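Local atomic coordinates of biotin protein ligase-like protein of unknown function (Silicibacter sp., PDB entry 3BFM), a protein that is of unknown function but resembles biotin protein ligases and belongs to the biotin/lipoate A/B protein ligase family. Residues V35-V40 and V54-V59. Residues are numbered along the deposited sequence; the frame is centred on the assembly and turned at random. Where two conformers were deposited one is given.
Sequences VDAGLV and VLAPEV. With CA (calcium ion), chain C.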
loop_
_atom_site.group_PDB
_atom_site.type_symbol
_atom_site.label_atom_id
_atom_site.label_comp_id
_atom_site.label_asym_id
_atom_site.label_seq_id
_atom_site.Cartn_x
_atom_site.Cartn_y
_atom_site.Cartn_z
ATOM N N VAL A 35 -3.430 -7.656 12.125
ATOM C CA VAL A 35 -2.465 -7.344 11.077
ATOM C C VAL A 35 -3.200 -6.491 10.037
ATOM O O VAL A 35 -4.362 -6.753 9.695
ATOM C CB VAL A 35 -1.801 -8.629 10.488
ATOM C CG1 VAL A 35 -0.653 -8.291 9.562
ATOM C CG2 VAL A 35 -1.288 -9.507 11.618
ATOM N N ASP A 36 -2.527 -5.462 9.557
ATOM C CA ASP A 36 -3.173 -4.486 8.694
ATOM C C ASP A 36 -3.208 -4.944 7.233
ATOM O O ASP A 36 -2.616 -5.957 6.850
ATOM C CB ASP A 36 -2.439 -3.133 8.732
ATOM C CG ASP A 36 -1.970 -2.725 10.124
ATOM O OD1 ASP A 36 -2.792 -2.768 11.073
ATOM O OD2 ASP A 36 -0.773 -2.335 10.252
ATOM N N ALA A 37 -3.889 -4.146 6.430
ATOM C CA ALA A 37 -3.994 -4.341 5.007
ATOM C C ALA A 37 -2.613 -4.385 4.364
ATOM O O ALA A 37 -1.658 -3.797 4.869
ATOM C CB ALA A 37 -4.821 -3.223 4.390
ATOM N N GLY A 38 -2.510 -5.115 3.263
ATOM C CA GLY A 38 -1.316 -5.127 2.476
ATOM C C GLY A 38 -0.526 -6.405 2.607
ATOM O O GLY A 38 0.327 -6.663 1.778
ATOM N N LEU A 39 -0.825 -7.196 3.626
ATOM C CA LEU A 39 -0.258 -8.541 3.724
ATOM C C LEU A 39 -0.748 -9.438 2.601
ATOM O O LEU A 39 -1.976 -9.523 2.350
ATOM C CB LEU A 39 -0.636 -9.184 5.032
ATOM C CG LEU A 39 -0.122 -10.591 5.319
ATOM C CD1 LEU A 39 1.403 -10.589 5.482
ATOM C CD2 LEU A 39 -0.816 -11.165 6.575
ATOM N N VAL A 40 0.206 -10.125 1.990
ATOM C CA VAL A 40 -0.012 -11.155 0.994
ATOM C C VAL A 40 0.626 -12.429 1.523
ATOM O O VAL A 40 1.829 -12.572 1.533
ATOM C CB VAL A 40 0.586 -10.821 -0.402
ATOM C CG1 VAL A 40 0.313 -11.956 -1.402
ATOM C CG2 VAL A 40 0.082 -9.483 -0.910
ATOM N N VAL A 54 -4.931 -9.403 2.580
ATOM C CA VAL A 54 -5.680 -8.733 3.658
ATOM C C VAL A 54 -5.953 -7.294 3.208
ATOM O O VAL A 54 -5.017 -6.564 2.805
ATOM C CB VAL A 54 -4.914 -8.713 4.998
ATOM C CG1 VAL A 54 -5.659 -7.851 6.039
ATOM C CG2 VAL A 54 -4.648 -10.175 5.494
ATOM N N LEU A 55 -7.234 -6.939 3.262
ATOM C CA LEU A 55 -7.758 -5.630 2.888
ATOM C C LEU A 55 -8.595 -5.038 4.036
ATOM O O LEU A 55 -9.069 -5.755 4.932
ATOM C CB LEU A 55 -8.640 -5.786 1.655
ATOM C CG LEU A 55 -7.975 -6.506 0.494
ATOM C CD1 LEU A 55 -8.942 -6.768 -0.662
ATOM C CD2 LEU A 55 -6.805 -5.654 0.027
ATOM N N ALA A 56 -8.771 -3.725 4.000
ATOM C CA ALA A 56 -9.635 -3.035 4.954
ATOM C C ALA A 56 -10.340 -1.822 4.339
ATOM O O ALA A 56 -10.064 -0.688 4.714
ATOM C CB ALA A 56 -8.827 -2.628 6.187
ATOM N N PRO A 57 -11.286 -2.053 3.413
ATOM C CA PRO A 57 -12.007 -0.933 2.799
ATOM C C PRO A 57 -12.998 -0.310 3.794
ATOM O O PRO A 57 -13.697 -1.013 4.523
ATOM C CB PRO A 57 -12.724 -1.571 1.619
ATOM C CG PRO A 57 -12.905 -2.994 2.007
ATOM C CD PRO A 57 -11.772 -3.364 2.938
ATOM N N GLU A 58 -13.028 1.010 3.852
ATOM C CA GLU A 58 -13.839 1.668 4.860
ATOM C C GLU A 58 -15.218 1.966 4.281
ATOM O O GLU A 58 -15.575 3.102 4.008
ATOM C CB GLU A 58 -13.121 2.905 5.375
ATOM C CG GLU A 58 -11.921 2.539 6.213
ATOM C CD GLU A 58 -10.836 3.582 6.157
ATOM O OE1 GLU A 58 -10.030 3.546 5.197
ATOM O OE2 GLU A 58 -10.789 4.423 7.081
ATOM N N VAL A 59 -15.973 0.892 4.078
ATOM C CA VAL A 59 -17.333 0.956 3.583
ATOM C C VAL A 59 -18.114 -0.173 4.229
ATOM O O VAL A 59 -17.534 -1.094 4.802
ATOM C CB VAL A 59 -17.411 0.822 2.041
ATOM C CG1 VAL A 59 -16.603 1.896 1.344
ATOM C CG2 VAL A 59 -16.982 -0.574 1.564
HETATM CA CA CA C . 0.490 -3.013 5.698
HETATM O O HOH W 1 0.225 -5.236 6.706
HETATM O O HOH W 2 0.991 -2.531 8.066
HETATM O O HOH W 3 -0.798 -0.968 6.181
HETATM O O HOH W 4 0.256 -1.844 3.561
HETATM O O HOH W 5 1.648 -4.461 4.144
#
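Val54 pairs through its backbone with Gly38 and Leu39. Val54 N donates to Leu39 O at 3.0 Å with a nearly linear N-H...O angle of 168°, and Val54 O accepts Gly38 N at 2.9 Å, the donor tilted 26° from the carbonyl plane. Val54 O also takes a CA-H...O contact from Ala37 CA at 3.3 Å. The isopropyl group of Val54 divides its work: CG1, anti to the backbone N (chi1 173°), lies 3.7 Å from Asp36 O, whereas CG2 packs obliquely against Leu39 CD2 at 4.1 Å. The two hydrogen bonds close the open end of the antiparallel hairpin formed by strands 39-44 and 48-55, where a type II beta turn from Asp36 to Leu39 leads into the first strand; helix 23-32 covers Val54 and Leu39 through Ala27 and Lys30. Cut back to an alanine here, the side chain would probably leave Leu39 CD2 without its methyl neighbour and open a gap beside Asp36 O. Ala37 extends the contact past the strand ends, Ala37 CB lying 4.4 Å from Ala56 CB. Ala37 O binds the calcium ion at 2.4 Å alongside five waters, and Ala37 O of the second subunit binds the same ion.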